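Local coordinates for protein pectate lyase 47 (Bacillus sp. TS-47, PDB 1VBL) that probably cleaves pectate by calcium-dependent beta-elimination, as a thermostable secreted lyase of polysaccharide lyase family 1, at residues N37-L41 / L69-N75; V78-K84 / D170-E174; F165-L169 / T208-H212. All blocks are in the same frame, centred on the assembly; numbering follows the deposited sequence.

Interaction 1. Residues N37-L41 / L69-N75; sequences NRTEL and LNVDDNN
T39 and N75 meet at the capped N-terminus of helix 38-44, where it packs on the loop after strand 66-68 in the parallel beta-helix fold of this lyase family. N75 OD1 accepts the backbone N-H of T39. The bond from T39 N to N75 OD1 is 3.3 Å long and nearly straight, 168° at the hydrogen. It lies in the carbonyl plane, on a lone pair. T39 OG1 donates to the same N75 OD1 at 3.2 Å, but from above that plane. The T39 hydroxyl can do so because it sits beside its own backbone N (chi1 -61°). Two donors from one residue thus help fix the rotation of the N75 amide. The N37 side chain crosses this amide at about a right angle, with N37 CG 3.5 Å from N75 ND2.

R38 is extended and passes deeper. Its CB packs on V71 CG2 at 3.8 Å, and R38 CG meets L69 CD2 at 4.0 Å. L41 CD2 touches the same L69 methyl. At the tip, R38 NH1 gives hydrogen bonds to two waters, one of which donates to D72 O. R38 NE bonds to R125 O. D73 OD1 lies well out of the guanidinium plane and no N-H points at it. Beyond the opposite charges, a weak water bridge links it to R38 NH1. D73 OD2 makes its salt bridge with R125.

Further out, a type I turn from D72 to N75 brings N75 round to the helix. D72 OD1 accepts from N74 N in an Asx turn. The N-cap itself is N37: N37 OD1 receives E40 N at 2.9 Å with an angle of 175°.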
# COMPACT_ATOMS: atom_id res chain seq x y z
N ASN A 37 13.60 6.70 17.26
CA ASN A 37 13.93 7.65 16.20
C ASN A 37 14.58 6.95 15.01
O ASN A 37 14.91 5.77 15.08
CB ASN A 37 14.84 8.76 16.72
CG ASN A 37 16.16 8.25 17.25
OD1 ASN A 37 16.89 7.54 16.55
ND2 ASN A 37 16.48 8.60 18.49
N ARG A 38 14.77 7.69 13.92
CA ARG A 38 15.36 7.14 12.71
C ARG A 38 16.68 6.42 12.91
O ARG A 38 16.86 5.30 12.44
CB ARG A 38 15.54 8.24 11.66
CG ARG A 38 16.12 7.74 10.34
CD ARG A 38 16.17 8.83 9.29
NE ARG A 38 16.80 8.34 8.06
CZ ARG A 38 18.08 8.01 7.96
NH1 ARG A 38 18.89 8.12 9.01
NH2 ARG A 38 18.56 7.56 6.81
N THR A 39 17.61 7.07 13.60
CA THR A 39 18.92 6.46 13.83
C THR A 39 18.82 5.12 14.55
O THR A 39 19.41 4.13 14.12
CB THR A 39 19.84 7.40 14.63
OG1 THR A 39 20.04 8.61 13.89
CG2 THR A 39 21.18 6.74 14.88
N GLU A 40 18.08 5.08 15.66
CA GLU A 40 17.93 3.85 16.42
C GLU A 40 17.28 2.76 15.58
O GLU A 40 17.61 1.58 15.72
CB GLU A 40 17.10 4.10 17.68
CG GLU A 40 17.62 5.25 18.54
CD GLU A 40 16.91 5.35 19.88
OE1 GLU A 40 15.71 5.09 19.99
OE2 GLU A 40 17.66 5.74 20.91
N LEU A 41 16.36 3.15 14.71
CA LEU A 41 15.68 2.19 13.85
C LEU A 41 16.67 1.57 12.88
O LEU A 41 16.74 0.35 12.75
CB LEU A 41 14.54 2.88 13.07
CG LEU A 41 13.81 2.05 12.01
CD1 LEU A 41 13.22 0.80 12.64
CD2 LEU A 41 12.70 2.90 11.39
N LEU A 69 10.95 9.88 9.79
CA LEU A 69 12.09 9.45 8.98
C LEU A 69 12.69 10.58 8.17
O LEU A 69 13.76 10.43 7.58
CB LEU A 69 11.66 8.31 8.05
CG LEU A 69 11.20 7.06 8.80
CD1 LEU A 69 10.66 6.02 7.82
CD2 LEU A 69 12.37 6.50 9.61
N ASN A 70 12.00 11.71 8.14
CA ASN A 70 12.45 12.88 7.39
C ASN A 70 13.30 13.75 8.32
O ASN A 70 12.98 14.92 8.56
CB ASN A 70 11.23 13.67 6.91
CG ASN A 70 11.52 14.54 5.71
OD1 ASN A 70 10.92 15.60 5.55
ND2 ASN A 70 12.42 14.08 4.84
N VAL A 71 14.39 13.18 8.84
CA VAL A 71 15.27 13.90 9.76
C VAL A 71 16.74 13.64 9.43
O VAL A 71 17.07 12.64 8.78
CB VAL A 71 15.03 13.46 11.23
CG1 VAL A 71 13.59 13.73 11.62
CG2 VAL A 71 15.35 11.98 11.39
N ASP A 72 17.62 14.53 9.87
CA ASP A 72 19.04 14.35 9.60
C ASP A 72 19.63 13.31 10.55
O ASP A 72 18.91 12.69 11.33
CB ASP A 72 19.81 15.67 9.70
CG ASP A 72 19.64 16.36 11.04
OD1 ASP A 72 19.63 15.68 12.08
OD2 ASP A 72 19.53 17.61 11.05
N ASP A 73 20.94 13.13 10.48
CA ASP A 73 21.61 12.14 11.32
C ASP A 73 21.58 12.49 12.81
O ASP A 73 21.92 11.66 13.65
CB ASP A 73 23.04 11.93 10.82
CG ASP A 73 23.07 11.42 9.39
OD1 ASP A 73 22.46 10.35 9.14
OD2 ASP A 73 23.68 12.08 8.53
N ASN A 74 21.18 13.71 13.13
CA ASN A 74 21.07 14.13 14.52
C ASN A 74 19.59 14.06 14.89
O ASN A 74 19.16 14.58 15.92
CB ASN A 74 21.60 15.55 14.71
CG ASN A 74 23.10 15.64 14.52
OD1 ASN A 74 23.86 14.89 15.13
ND2 ASN A 74 23.54 16.56 13.66
N ASN A 75 18.83 13.39 14.03
CA ASN A 75 17.39 13.20 14.21
C ASN A 75 16.57 14.48 14.22
O ASN A 75 15.47 14.52 14.77
CB ASN A 75 17.13 12.40 15.49
CG ASN A 75 17.67 10.98 15.40
OD1 ASN A 75 17.30 10.22 14.50
ND2 ASN A 75 18.56 10.62 16.32
O HOH W 1 18.58 10.08 11.30
O HOH W 2 21.69 7.03 9.16

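Interaction 2. Residues V78-K84 / D170-E174; sequences VGPDFYK and DYFPE
The backbones are nearest at P80 and Y171, with their CA atoms 6.1 Å apart, and no hydrogen bond joins the two segments. The contact is made by rings. P80 lies over one face of the Y171 ring. Its CD is 4.2 Å from the Y171 ring centroid and 14° off the normal, a CH-pi contact. At the edge of the same ring, Y83 CD1 comes to 3.7 Å from Y171 CD2. The two tyrosines therefore meet rim to rim, their planes 48° apart, and neither stacks on the other.

F172 presents its far edge to the short helix. F172 CE2 touches Y83 CB at 3.6 Å, while F172 CZ sits 3.7 Å from P80 O. With CG anti to the carbonyl carbon (chi1 -52°), the F172 ring lies with one face against Y171 CB. The 170-174 loop is held by an Asx turn, in which D170 OD1 accepts F172 N at 2.9 Å. Outside the pair, F88 meets F172 edge-to-face, and the Y171 hydroxyl lies against the side chain of N70. Helix 110-126 flanks the group, with S118 against F172 and I126 against Y83.

The result is a cluster of aromatic rings and a proline that joins a weakly bonded helical turn to the loop after strand 164-166. It is packing between excursions from the parallel beta-helix, away from the calcium site.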
# COMPACT_ATOMS: atom_id res chain seq x y z
N VAL A 78 14.16 17.76 8.65
CA VAL A 78 14.74 18.46 7.51
C VAL A 78 13.65 18.77 6.50
O VAL A 78 12.63 18.09 6.44
CB VAL A 78 15.85 17.63 6.82
CG1 VAL A 78 16.95 17.31 7.81
CG2 VAL A 78 15.26 16.34 6.24
N GLY A 79 13.86 19.82 5.71
CA GLY A 79 12.89 20.21 4.71
C GLY A 79 13.45 19.97 3.32
O GLY A 79 14.55 19.44 3.18
N PRO A 80 12.71 20.35 2.27
CA PRO A 80 13.21 20.14 0.90
C PRO A 80 14.56 20.80 0.64
O PRO A 80 15.34 20.33 -0.19
CB PRO A 80 12.08 20.71 0.03
CG PRO A 80 11.39 21.69 0.93
CD PRO A 80 11.38 20.98 2.26
N ASP A 81 14.86 21.88 1.36
CA ASP A 81 16.12 22.59 1.19
C ASP A 81 17.31 21.67 1.48
O ASP A 81 18.37 21.79 0.86
CB ASP A 81 16.16 23.83 2.09
CG ASP A 81 16.05 23.49 3.57
OD1 ASP A 81 15.21 22.64 3.94
OD2 ASP A 81 16.80 24.09 4.37
N PHE A 82 17.12 20.76 2.43
CA PHE A 82 18.16 19.82 2.83
C PHE A 82 18.48 18.86 1.68
O PHE A 82 19.64 18.51 1.45
CB PHE A 82 17.67 19.02 4.05
CG PHE A 82 18.62 17.95 4.51
CD1 PHE A 82 19.62 18.25 5.43
CD2 PHE A 82 18.50 16.65 4.04
CE1 PHE A 82 20.49 17.25 5.88
CE2 PHE A 82 19.36 15.64 4.49
CZ PHE A 82 20.36 15.95 5.41
N TYR A 83 17.45 18.47 0.94
CA TYR A 83 17.62 17.53 -0.17
C TYR A 83 17.89 18.16 -1.53
O TYR A 83 18.45 17.50 -2.41
CB TYR A 83 16.36 16.67 -0.31
CG TYR A 83 15.98 15.88 0.92
CD1 TYR A 83 14.82 16.19 1.63
CD2 TYR A 83 16.75 14.80 1.34
CE1 TYR A 83 14.42 15.42 2.72
CE2 TYR A 83 16.36 14.03 2.43
CZ TYR A 83 15.20 14.34 3.12
OH TYR A 83 14.80 13.57 4.18
N LYS A 84 17.49 19.41 -1.70
CA LYS A 84 17.62 20.10 -2.98
C LYS A 84 19.01 20.16 -3.62
O LYS A 84 19.99 20.61 -3.01
CB LYS A 84 17.07 21.53 -2.85
CG LYS A 84 16.82 22.21 -4.19
CD LYS A 84 16.26 23.62 -4.02
CE LYS A 84 17.34 24.62 -3.62
NZ LYS A 84 18.42 24.73 -4.65
N ASP A 170 6.74 12.96 -1.18
CA ASP A 170 7.85 13.03 -2.12
C ASP A 170 8.02 14.52 -2.44
O ASP A 170 7.15 15.11 -3.08
CB ASP A 170 7.50 12.27 -3.41
CG ASP A 170 8.68 12.14 -4.36
OD1 ASP A 170 9.54 13.04 -4.38
OD2 ASP A 170 8.74 11.13 -5.09
N TYR A 171 9.12 15.12 -1.99
CA TYR A 171 9.36 16.55 -2.21
C TYR A 171 9.70 16.90 -3.65
O TYR A 171 9.67 18.08 -4.03
CB TYR A 171 10.49 17.06 -1.31
CG TYR A 171 10.20 17.03 0.17
CD1 TYR A 171 8.92 17.25 0.67
CD2 TYR A 171 11.24 16.86 1.09
CE1 TYR A 171 8.67 17.31 2.04
CE2 TYR A 171 11.00 16.91 2.46
CZ TYR A 171 9.72 17.14 2.93
OH TYR A 171 9.49 17.21 4.28
N PHE A 172 10.03 15.90 -4.45
CA PHE A 172 10.41 16.15 -5.84
C PHE A 172 9.70 15.22 -6.80
O PHE A 172 10.33 14.41 -7.48
CB PHE A 172 11.92 16.02 -5.97
CG PHE A 172 12.68 16.85 -4.97
CD1 PHE A 172 12.82 18.22 -5.15
CD2 PHE A 172 13.18 16.27 -3.81
CE1 PHE A 172 13.45 19.01 -4.19
CE2 PHE A 172 13.80 17.05 -2.84
CZ PHE A 172 13.94 18.42 -3.03
N PRO A 173 8.36 15.32 -6.87
CA PRO A 173 7.55 14.48 -7.76
C PRO A 173 7.97 14.69 -9.20
O PRO A 173 8.38 15.78 -9.59
CB PRO A 173 6.13 14.99 -7.52
CG PRO A 173 6.18 15.57 -6.15
CD PRO A 173 7.51 16.27 -6.14
N GLU A 174 7.86 13.63 -9.99
CA GLU A 174 8.19 13.68 -11.40
C GLU A 174 6.97 14.12 -12.20
O GLU A 174 5.86 13.66 -11.94
CB GLU A 174 8.63 12.29 -11.86
CG GLU A 174 8.65 12.09 -13.36
CD GLU A 174 8.72 10.62 -13.73
OE1 GLU A 174 9.75 9.98 -13.42
OE2 GLU A 174 7.75 10.10 -14.31

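Interaction 3. Residues F165-L169 / T208-H212; sequences FEAPL and TDGDH
E166 pairs with T208 as parallel neighbours in the beta-helix, and its side chain runs on over the turn that follows. T208 N donates to F165 O at 3.0 Å, and A167 N donates to T208 O at 2.8 Å. Between these bonds the E166 CA-H also approaches T208 O.

From there the E166 chain extends, CG anti to the backbone N (chi1 -176°). E166 CB comes within 4.1 Å of T208 O. CG lies against the peptide of D209, with E166 CG 3.6 Å from D209 O. E166 CD reaches the imidazole, 4.1 Å from H212 CD2. The carboxylate then splits its work. OE1 sits at the edge of the H212 ring and accepts a hydrogen bond from a water that is weakly bonded to H212 NE2. E166 OE2 accepts D211 N at 3.2 Å, met on the anti side and 35° out of the carboxylate plane. With the carboxylate gone, as in an alanine here, D211 N would probably lose this acceptor and the turn would be less firmly tied to the strand.

That turn is type II' from D209 to H212. G210 has positive phi, and a side chain there would run into E166 OE2. T208 OG1 accepts G210 N in an ST turn. L169 CD2 lies over one face of the H212 ring. D209 OD1 is hydrogen-bonded to H251 ND1, and the A167 side chain is about 11 Å from the bound calcium ion.

E166 OE2 and D211 OD2 are like charges only 4.0 Å apart. A water donates to both, which probably eases their repulsion and lets the two acids share this side of the turn.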
# COMPACT_ATOMS: atom_id res chain seq x y z
N PHE A 165 1.01 4.47 9.98
CA PHE A 165 1.88 5.05 8.97
C PHE A 165 1.28 6.28 8.33
O PHE A 165 0.19 6.21 7.74
CB PHE A 165 2.16 4.05 7.83
CG PHE A 165 3.00 2.88 8.24
CD1 PHE A 165 2.42 1.75 8.81
CD2 PHE A 165 4.38 2.90 8.03
CE1 PHE A 165 3.20 0.65 9.16
CE2 PHE A 165 5.17 1.80 8.38
CZ PHE A 165 4.58 0.68 8.95
N GLU A 166 1.96 7.42 8.44
CA GLU A 166 1.48 8.62 7.77
C GLU A 166 2.23 8.56 6.44
O GLU A 166 3.47 8.59 6.43
CB GLU A 166 1.86 9.89 8.52
CG GLU A 166 1.29 11.14 7.87
CD GLU A 166 1.79 12.42 8.50
OE1 GLU A 166 3.00 12.72 8.37
OE2 GLU A 166 0.98 13.13 9.13
N ALA A 167 1.50 8.44 5.34
CA ALA A 167 2.12 8.34 4.02
C ALA A 167 3.24 9.35 3.81
O ALA A 167 3.09 10.53 4.12
CB ALA A 167 1.06 8.50 2.94
N PRO A 168 4.38 8.89 3.28
CA PRO A 168 5.52 9.76 3.02
C PRO A 168 5.24 10.74 1.89
O PRO A 168 4.52 10.43 0.95
CB PRO A 168 6.63 8.77 2.68
CG PRO A 168 5.89 7.67 2.00
CD PRO A 168 4.69 7.50 2.90
N LEU A 169 5.83 11.93 2.00
CA LEU A 169 5.67 12.97 1.00
C LEU A 169 6.93 13.01 0.14
O LEU A 169 8.04 13.06 0.66
CB LEU A 169 5.47 14.32 1.69
CG LEU A 169 4.25 15.18 1.38
CD1 LEU A 169 2.97 14.36 1.48
CD2 LEU A 169 4.21 16.34 2.37
N THR A 208 -2.60 6.33 6.54
CA THR A 208 -3.34 7.56 6.28
C THR A 208 -2.41 8.66 5.80
O THR A 208 -1.22 8.64 6.12
CB THR A 208 -4.04 8.08 7.57
OG1 THR A 208 -4.73 9.30 7.28
CG2 THR A 208 -3.01 8.34 8.67
N ASP A 209 -2.93 9.60 5.02
CA ASP A 209 -2.09 10.71 4.58
C ASP A 209 -1.99 11.68 5.75
O ASP A 209 -1.21 12.63 5.73
CB ASP A 209 -2.68 11.39 3.34
CG ASP A 209 -2.45 10.58 2.07
OD1 ASP A 209 -1.77 9.53 2.15
OD2 ASP A 209 -2.93 10.99 0.99
N GLY A 210 -2.78 11.41 6.79
CA GLY A 210 -2.78 12.22 8.00
C GLY A 210 -2.85 13.73 7.87
O GLY A 210 -3.78 14.26 7.27
N ASP A 211 -1.86 14.41 8.45
CA ASP A 211 -1.81 15.87 8.43
C ASP A 211 -1.48 16.47 7.07
O ASP A 211 -1.42 17.70 6.93
CB ASP A 211 -0.80 16.39 9.46
CG ASP A 211 -1.21 16.08 10.89
OD1 ASP A 211 -2.43 16.06 11.16
OD2 ASP A 211 -0.32 15.87 11.74
N HIS A 212 -1.26 15.63 6.06
CA HIS A 212 -0.94 16.13 4.73
C HIS A 212 -1.79 15.54 3.62
O HIS A 212 -1.27 14.89 2.71
CB HIS A 212 0.54 15.89 4.43
CG HIS A 212 1.46 16.49 5.45
ND1 HIS A 212 1.53 17.85 5.67
CD2 HIS A 212 2.29 15.92 6.36
CE1 HIS A 212 2.36 18.09 6.67
NE2 HIS A 212 2.83 16.93 7.10
O HOH W 3 1.91 14.69 11.38
O HOH W 4 4.66 14.60 8.78
O HOH W 5 1.03 12.47 4.26

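The three contacts lie on the same side of the chain's centre. Centres of interactions 1 and 2, and of 2 and 3, are 16 Å apart; those of 1 and 3 are 18 Å apart. Interaction 1 closes before interaction 2 opens, and the two touch: the backbone of N70 bonds to V78. Interactions 2 and 3 cross along the chain. Segment 165-169 leaves strand 164-166 and runs straight into 170-174, so one connection serves both. Interaction 3 belongs to the stacked parallel strands near calcium ligands D190 and D229. Interactions 1 and 2 lie further out, against helix 110-126. Interaction 3 fastens a turn to a strand, while 1 and 2 pack helices on neighbouring loops.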